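PDB 2ICS: adenine Deaminase from Enterococcus faecalis, which binds two zinc ions per subunit and, as an esterase, deacetylates acetyl-(R)-mandelate in vitro, though with very low efficiency. Local coordinates for residues G239-I244 with K265-S270; P184-I189 with G206-H211. All coordinates share one frame; numbering follows the deposited sequence.

Contact 1: G239-I244 with K265-S270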
ATOM      1  N   GLY A 239       7.943  11.155  12.685  1.00 30.89           N
ATOM      2  CA  GLY A 239       6.863  11.129  11.718  1.00 30.75           C
ATOM      3  C   GLY A 239       7.093  10.467  10.375  1.00 29.95           C
ATOM      4  O   GLY A 239       6.228  10.554   9.502  1.00 31.58           O
ATOM      5  N   VAL A 240       8.244   9.834  10.172  1.00 28.29           N
ATOM      6  CA  VAL A 240       8.478   9.143   8.907  1.00 27.30           C
ATOM      7  C   VAL A 240       7.506   7.957   8.909  1.00 26.45           C
ATOM      8  O   VAL A 240       7.479   7.170   9.858  1.00 27.68           O
ATOM      9  CB  VAL A 240       9.933   8.620   8.799  1.00 27.54           C
ATOM     10  CG1 VAL A 240      10.129   7.905   7.467  1.00 25.79           C
ATOM     11  CG2 VAL A 240      10.918   9.783   8.924  1.00 26.45           C
ATOM     12  N   VAL A 241       6.706   7.834   7.854  1.00 24.86           N
ATOM     13  CA  VAL A 241       5.714   6.761   7.762  1.00 22.55           C
ATOM     14  C   VAL A 241       6.290   5.402   7.349  1.00 22.43           C
ATOM     15  O   VAL A 241       6.770   5.229   6.231  1.00 21.62           O
ATOM     16  CB  VAL A 241       4.595   7.160   6.778  1.00 22.74           C
ATOM     17  CG1 VAL A 241       3.488   6.107   6.776  1.00 23.69           C
ATOM     18  CG2 VAL A 241       4.033   8.523   7.163  1.00 21.50           C
ATOM     19  N   PHE A 242       6.235   4.438   8.265  1.00 21.96           N
ATOM     20  CA  PHE A 242       6.743   3.096   8.004  1.00 22.01           C
ATOM     21  C   PHE A 242       5.713   2.259   7.243  1.00 22.12           C
ATOM     22  O   PHE A 242       4.628   1.968   7.751  1.00 22.69           O
ATOM     23  CB  PHE A 242       7.106   2.408   9.321  1.00 21.06           C
ATOM     24  CG  PHE A 242       8.426   2.852   9.905  1.00 21.37           C
ATOM     25  CD1 PHE A 242       8.842   4.179   9.817  1.00 22.73           C
ATOM     26  CD2 PHE A 242       9.244   1.943  10.573  1.00 21.99           C
ATOM     27  CE1 PHE A 242      10.051   4.592  10.384  1.00 20.60           C
ATOM     28  CE2 PHE A 242      10.455   2.348  11.146  1.00 21.25           C
ATOM     29  CZ  PHE A 242      10.858   3.672  11.051  1.00 19.92           C
ATOM     30  N   ASP A 243       6.064   1.883   6.018  1.00 20.80           N
ATOM     31  CA  ASP A 243       5.183   1.096   5.155  1.00 20.86           C
ATOM     32  C   ASP A 243       5.811  -0.286   4.969  1.00 18.30           C
ATOM     33  O   ASP A 243       7.006  -0.391   4.710  1.00 17.53           O
ATOM     34  CB  ASP A 243       5.040   1.818   3.809  1.00 20.25           C
ATOM     35  CG  ASP A 243       4.114   1.105   2.843  1.00 22.71           C
ATOM     36  OD1 ASP A 243       2.878   1.119   3.050  1.00 24.27           O
ATOM     37  OD2 ASP A 243       4.633   0.535   1.862  1.00 22.55           O
ATOM     38  N   ILE A 244       5.006  -1.336   5.097  1.00 19.97           N
ATOM     39  CA  ILE A 244       5.491  -2.712   4.958  1.00 19.79           C
ATOM     40  C   ILE A 244       6.129  -3.071   3.607  1.00 21.12           C
ATOM     41  O   ILE A 244       7.283  -3.489   3.565  1.00 23.57           O
ATOM     42  CB  ILE A 244       4.361  -3.739   5.244  1.00 20.05           C
ATOM     43  CG1 ILE A 244       3.901  -3.631   6.703  1.00 20.14           C
ATOM     44  CG2 ILE A 244       4.862  -5.164   4.976  1.00 18.77           C
ATOM     45  CD1 ILE A 244       4.964  -4.010   7.719  1.00 19.60           C
ATOM     46  N   LYS A 265       5.121  -0.109  15.521  1.00 26.14           N
ATOM     47  CA  LYS A 265       4.210  -0.731  14.558  1.00 25.30           C
ATOM     48  C   LYS A 265       4.263   0.011  13.225  1.00 24.90           C
ATOM     49  O   LYS A 265       4.505   1.222  13.190  1.00 22.21           O
ATOM     50  CB  LYS A 265       2.764  -0.694  15.074  1.00 25.17           C
ATOM     51  CG  LYS A 265       2.530  -1.452  16.367  1.00 29.21           C
ATOM     52  CD  LYS A 265       1.073  -1.353  16.822  1.00 30.85           C
ATOM     53  CE  LYS A 265       0.867  -2.123  18.125  1.00 33.43           C
ATOM     54  NZ  LYS A 265      -0.534  -2.069  18.626  1.00 36.12           N
ATOM     55  N   ALA A 266       4.032  -0.710  12.130  1.00 23.21           N
ATOM     56  CA  ALA A 266       4.033  -0.078  10.820  1.00 23.06           C
ATOM     57  C   ALA A 266       2.782   0.795  10.716  1.00 22.39           C
ATOM     58  O   ALA A 266       1.729   0.458  11.261  1.00 22.97           O
ATOM     59  CB  ALA A 266       4.033  -1.136   9.718  1.00 22.38           C
ATOM     60  N   ALA A 267       2.901   1.918  10.023  1.00 21.50           N
ATOM     61  CA  ALA A 267       1.779   2.830   9.853  1.00 21.97           C
ATOM     62  C   ALA A 267       0.812   2.288   8.808  1.00 23.40           C
ATOM     63  O   ALA A 267      -0.404   2.475   8.908  1.00 22.71           O
ATOM     64  CB  ALA A 267       2.286   4.205   9.429  1.00 21.57           C
ATOM     65  N   SER A 268       1.364   1.626   7.796  1.00 20.74           N
ATOM     66  CA  SER A 268       0.550   1.061   6.732  1.00 21.09           C
ATOM     67  C   SER A 268       1.098  -0.281   6.264  1.00 21.22           C
ATOM     68  O   SER A 268       2.313  -0.522   6.272  1.00 18.52           O
ATOM     69  CB  SER A 268       0.463   2.035   5.546  1.00 21.16           C
ATOM     70  OG  SER A 268       1.748   2.457   5.117  1.00 20.59           O
ATOM     71  N   ILE A 269       0.177  -1.145   5.857  1.00 19.68           N
ATOM     72  CA  ILE A 269       0.502  -2.476   5.385  1.00 20.03           C
ATOM     73  C   ILE A 269       0.306  -2.548   3.875  1.00 20.31           C
ATOM     74  O   ILE A 269      -0.762  -2.217   3.360  1.00 21.72           O
ATOM     75  CB  ILE A 269      -0.395  -3.517   6.094  1.00 21.33           C
ATOM     76  CG1 ILE A 269      -0.074  -3.526   7.589  1.00 15.82           C
ATOM     77  CG2 ILE A 269      -0.193  -4.907   5.498  1.00 19.21           C
ATOM     78  CD1 ILE A 269      -1.025  -4.367   8.398  1.00 19.84           C
ATOM     79  N   SER A 270       1.355  -2.960   3.170  1.00 20.86           N
ATOM     80  CA  SER A 270       1.319  -3.084   1.714  1.00 19.77           C
ATOM     81  C   SER A 270       2.058  -4.351   1.295  1.00 19.56           C
ATOM     82  O   SER A 270       2.819  -4.927   2.075  1.00 19.28           O
ATOM     83  CB  SER A 270       1.942  -1.857   1.046  1.00 19.80           C
ATOM     84  OG  SER A 270       3.272  -1.659   1.487  1.00 21.47           O
TER
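Two serine hydroxyls converge on the carboxylate of D243, one to each oxygen. S268 OG donates to D243 OD1 over 2.7 Å, meeting that oxygen's anti lone pair, on the side away from OD2, while S270 OG reaches D243 OD2 at 2.6 Å from above the carboxylate plane, 36° out of it. D243 presents the group with CG anti to its backbone N (chi1 -178°), and the two donors, coming from different directions, should restrict its rotation. Around this polar centre the backbones join at a single bridge, D243 with S268. The carbonyl O of F242 accepts twice, from A267 N at 2.9 Å and from S268 N at 3.3 Å, the shorter bond being the more bent of the two; further on, I244 N donates to S268 O at 3.0 Å. Apolar groups close the flanks: I244 lays CD1 against CB of A266 (3.6 Å), and V241 CG1 presses on A267 CB at 3.5 Å, tighter than usual carbon contact. In the next shell T210 OG1 is hydrogen-bonded to D243 OD2, and S270 OG to G245 N, so the carboxylate belongs to a longer polar chain. D59 brings a like charge close to D243 OD1, which the hydroxyl bonds probably offset. This is the joining of neighbouring segments in the TIM-barrel wall of an amidohydrolase, beside the binuclear zinc centre, where S270 packs on the zinc ligand H60.

Contact 2: P184-I189 with G206-H211; sequences PLMVHI and GDVLTH. With ZN (zinc ion), chain C; ADE (adenine), chain D.
The imidazoles of H188 and H211 meet obliquely, their planes at 72° and their centroids 4.9 Å apart, because both aim a nitrogen at one zinc ion. H188 binds it through ND1 at 2.1 Å and H211 through NE2 at 2.2 Å. These nitrogens lie close without a hydrogen bond between them, since each is spent on the metal. H211 leans in from a backbone of positive phi (68°), and the methyl CG2 of T210 sits over the centre of one face of its ring, 3.9 Å above the plane. Adenine N6 comes to the edge of the H188 ring, near its plane, and binds zinc at 2.4 Å.

Leading up to the metal ligands, the strands run parallel, two arms of a beta-alpha-beta unit of the TIM barrel connected through helix 196-202. V187 N donates to V208 O over 2.6 Å, and its own carbonyl takes T210 N. In M186, a selenomethionine, the extended chi1 and chi2 bring SE beside T210 CB, and the bend at chi3 (-84°) turns CE toward V208 CG1. V187 and L209 point to the face opposite M186 and V208; L209 CD1 meets I189 CG2 at 3.6 Å, the two side chains crossing at about a right angle.

Outer nitrogens are held too: H188 NE2 by S158 OG, H211 ND1 by the carbonyl of G245. With that acceptor, ND1 of H211 probably carries the proton, leaving the lone pair of NE2 for zinc; adenine N6, a water and carbamylated K154 also serve this zinc, placing the ligand directly in its coordination shell.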
ATOM      1  N   PRO A 184       3.736  13.711  -2.018  1.00 30.42           N
ATOM      2  CA  PRO A 184       4.249  12.569  -1.251  1.00 28.88           C
ATOM      3  C   PRO A 184       5.404  11.835  -1.917  1.00 27.66           C
ATOM      4  O   PRO A 184       5.427  11.648  -3.133  1.00 26.71           O
ATOM      5  CB  PRO A 184       3.018  11.683  -1.087  1.00 27.46           C
ATOM      6  CG  PRO A 184       1.908  12.696  -0.989  1.00 31.12           C
ATOM      7  CD  PRO A 184       2.265  13.656  -2.114  1.00 30.54           C
ATOM      8  N   LEU A 185       6.361  11.418  -1.097  1.00 27.44           N
ATOM      9  CA  LEU A 185       7.533  10.694  -1.566  1.00 27.29           C
ATOM     10  C   LEU A 185       7.630   9.332  -0.884  1.00 26.54           C
ATOM     11  O   LEU A 185       7.541   9.251   0.338  1.00 26.98           O
ATOM     12  CB  LEU A 185       8.803  11.492  -1.243  1.00 27.54           C
ATOM     13  CG  LEU A 185      10.123  10.713  -1.264  1.00 29.19           C
ATOM     14  CD1 LEU A 185      10.474  10.322  -2.687  1.00 30.55           C
ATOM     15  CD2 LEU A 185      11.234  11.560  -0.666  1.00 31.98           C
HETATM   16  N   MSE A 186       7.791   8.267  -1.666  1.00 25.25           N
HETATM   17  CA  MSE A 186       7.956   6.933  -1.089  1.00 23.32           C
HETATM   18  C   MSE A 186       9.418   6.526  -1.276  1.00 22.47           C
HETATM   19  O   MSE A 186       9.956   6.624  -2.378  1.00 20.21           O
HETATM   20  CB  MSE A 186       7.062   5.898  -1.778  1.00 25.38           C
HETATM   21  CG  MSE A 186       7.287   4.489  -1.217  1.00 26.08           C
HETATM   22 SE   MSE A 186       6.150   3.082  -1.911  1.00 36.74          SE
HETATM   23  CE  MSE A 186       4.613   3.357  -0.765  1.00 25.84           C
ATOM     24  N   VAL A 187      10.056   6.073  -0.204  1.00 21.99           N
ATOM     25  CA  VAL A 187      11.454   5.669  -0.271  1.00 21.96           C
ATOM     26  C   VAL A 187      11.638   4.185  -0.004  1.00 20.85           C
ATOM     27  O   VAL A 187      11.228   3.657   1.025  1.00 21.95           O
ATOM     28  CB  VAL A 187      12.327   6.461   0.743  1.00 24.10           C
ATOM     29  CG1 VAL A 187      13.782   6.009   0.662  1.00 24.26           C
ATOM     30  CG2 VAL A 187      12.232   7.949   0.448  1.00 23.35           C
ATOM     31  N   HIS A 188      12.253   3.512  -0.962  1.00 22.34           N
ATOM     32  CA  HIS A 188      12.534   2.095  -0.856  1.00 21.36           C
ATOM     33  C   HIS A 188      13.940   1.959  -0.284  1.00 22.27           C
ATOM     34  O   HIS A 188      14.846   2.711  -0.650  1.00 23.46           O
ATOM     35  CB  HIS A 188      12.386   1.457  -2.258  1.00 20.65           C
ATOM     36  CG  HIS A 188      13.425   0.430  -2.613  1.00 19.87           C
ATOM     37  ND1 HIS A 188      13.074  -0.735  -3.261  1.00 18.51           N
ATOM     38  CD2 HIS A 188      14.777   0.481  -2.485  1.00 16.74           C
ATOM     39  CE1 HIS A 188      14.211  -1.356  -3.516  1.00 18.44           C
ATOM     40  NE2 HIS A 188      15.268  -0.660  -3.067  1.00 20.65           N
ATOM     41  N   ILE A 189      14.106   1.028   0.648  1.00 22.61           N
ATOM     42  CA  ILE A 189      15.407   0.778   1.252  1.00 22.55           C
ATOM     43  C   ILE A 189      15.725  -0.698   1.084  1.00 23.19           C
ATOM     44  O   ILE A 189      14.825  -1.533   0.968  1.00 24.66           O
ATOM     45  CB  ILE A 189      15.446   1.118   2.769  1.00 21.08           C
ATOM     46  CG1 ILE A 189      14.378   0.318   3.520  1.00 18.74           C
ATOM     47  CG2 ILE A 189      15.245   2.618   2.973  1.00 19.89           C
ATOM     48  CD1 ILE A 189      14.422   0.499   5.048  1.00 17.24           C
ATOM     49  N   GLY A 206       5.914  12.543   6.985  1.00 32.47           N
ATOM     50  CA  GLY A 206       5.114  12.499   5.775  1.00 27.87           C
ATOM     51  C   GLY A 206       5.756  11.665   4.682  1.00 27.05           C
ATOM     52  O   GLY A 206       5.060  11.134   3.816  1.00 25.77           O
ATOM     53  N   ASP A 207       7.084  11.567   4.702  1.00 26.55           N
ATOM     54  CA  ASP A 207       7.787  10.763   3.709  1.00 24.36           C
ATOM     55  C   ASP A 207       7.519   9.316   4.089  1.00 23.97           C
ATOM     56  O   ASP A 207       7.568   8.957   5.266  1.00 23.05           O
ATOM     57  CB  ASP A 207       9.295  11.048   3.729  1.00 26.56           C
ATOM     58  CG  ASP A 207       9.642  12.433   3.184  1.00 27.61           C
ATOM     59  OD1 ASP A 207       8.919  12.926   2.288  1.00 26.15           O
ATOM     60  OD2 ASP A 207      10.649  13.021   3.641  1.00 27.88           O
ATOM     61  N   VAL A 208       7.235   8.487   3.093  1.00 22.65           N
ATOM     62  CA  VAL A 208       6.926   7.090   3.339  1.00 20.50           C
ATOM     63  C   VAL A 208       8.125   6.176   3.150  1.00 20.66           C
ATOM     64  O   VAL A 208       8.716   6.119   2.074  1.00 21.06           O
ATOM     65  CB  VAL A 208       5.769   6.620   2.414  1.00 23.40           C
ATOM     66  CG1 VAL A 208       5.373   5.188   2.751  1.00 20.93           C
ATOM     67  CG2 VAL A 208       4.564   7.555   2.562  1.00 20.45           C
ATOM     68  N   LEU A 209       8.479   5.463   4.214  1.00 18.79           N
ATOM     69  CA  LEU A 209       9.591   4.521   4.190  1.00 18.13           C
ATOM     70  C   LEU A 209       9.002   3.135   3.945  1.00 19.32           C
ATOM     71  O   LEU A 209       8.404   2.557   4.851  1.00 22.65           O
ATOM     72  CB  LEU A 209      10.308   4.532   5.541  1.00 18.46           C
ATOM     73  CG  LEU A 209      11.469   3.555   5.710  1.00 20.05           C
ATOM     74  CD1 LEU A 209      12.663   4.105   4.949  1.00 20.01           C
ATOM     75  CD2 LEU A 209      11.811   3.370   7.187  1.00 17.43           C
ATOM     76  N   THR A 210       9.153   2.596   2.736  1.00 17.60           N
ATOM     77  CA  THR A 210       8.597   1.276   2.462  1.00 18.10           C
ATOM     78  C   THR A 210       9.662   0.194   2.711  1.00 19.75           C
ATOM     79  O   THR A 210      10.857   0.499   2.787  1.00 19.07           O
ATOM     80  CB  THR A 210       7.995   1.218   1.021  1.00 19.54           C
ATOM     81  OG1 THR A 210       7.128   0.081   0.899  1.00 18.82           O
ATOM     82  CG2 THR A 210       9.087   1.159  -0.027  1.00 18.57           C
ATOM     83  N   HIS A 211       9.225  -1.056   2.871  1.00 18.33           N
ATOM     84  CA  HIS A 211      10.120  -2.177   3.178  1.00 18.05           C
ATOM     85  C   HIS A 211      10.666  -1.972   4.593  1.00 17.39           C
ATOM     86  O   HIS A 211      11.747  -2.455   4.938  1.00 18.41           O
ATOM     87  CB  HIS A 211      11.309  -2.242   2.210  1.00 18.17           C
ATOM     88  CG  HIS A 211      10.923  -2.336   0.770  1.00 21.09           C
ATOM     89  ND1 HIS A 211       9.842  -3.051   0.304  1.00 19.82           N
ATOM     90  CD2 HIS A 211      11.538  -1.836  -0.331  1.00 18.40           C
ATOM     91  CE1 HIS A 211       9.839  -2.968  -1.030  1.00 22.09           C
ATOM     92  NE2 HIS A 211      10.849  -2.240  -1.461  1.00 21.90           N
TER
HETATM   93 ZN    ZN C 401      11.250  -1.773  -3.562  1.00 30.14          ZN
HETATM   94  N9  ADE D1114      16.387  -5.638  -5.500  1.00 80.38           N
HETATM   95  C8  ADE D1114      16.385  -4.969  -4.308  1.00 80.76           C
HETATM   96  N7  ADE D1114      15.211  -4.449  -4.081  1.00 80.58           N
HETATM   97  C5  ADE D1114      14.381  -4.748  -5.109  1.00 79.77           C
HETATM   98  C6  ADE D1114      13.019  -4.470  -5.427  1.00 78.32           C
HETATM   99  N6  ADE D1114      12.232  -3.723  -4.566  1.00 75.94           N
HETATM  100  N1  ADE D1114      12.511  -4.951  -6.587  1.00 78.38           N
HETATM  101  C2  ADE D1114      13.253  -5.678  -7.438  1.00 78.95           C
HETATM  102  N3  ADE D1114      14.535  -5.961  -7.178  1.00 79.74           N
HETATM  103  C4  ADE D1114      15.131  -5.523  -6.043  1.00 80.07           C
HETATM  104  O   HOH W   1       5.727  12.834   1.484  1.00 40.14           O
HETATM  105  O   HOH W   2       9.526  -3.117  -4.030  1.00 23.22           O

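In the fold
Contact 2 closes before contact 1 opens along the chain, yet the two are neighbours in one parallel sheet, their centres about 9 Å apart. Strand 208-210 lies between 186-189 and 241-243. V241 O and L209 N are 2.7 Å apart, a probable hydrogen bond. A second probable one joins D243 N to L209 O, also at 2.7 Å. D243 CB packs on V208 CG1 at 3.5 Å. Both contacts approach the binuclear centre from the barrel wall. Contact 2 supplies ligands of the second zinc and meets adenine, whereas contact 1 stands behind the first: the side chain of S270 is about 8 Å from a zinc, and that of D243 about 11 Å from adenine. T210 connects them, its hydroxyl joining D243 to the zinc ligand H60.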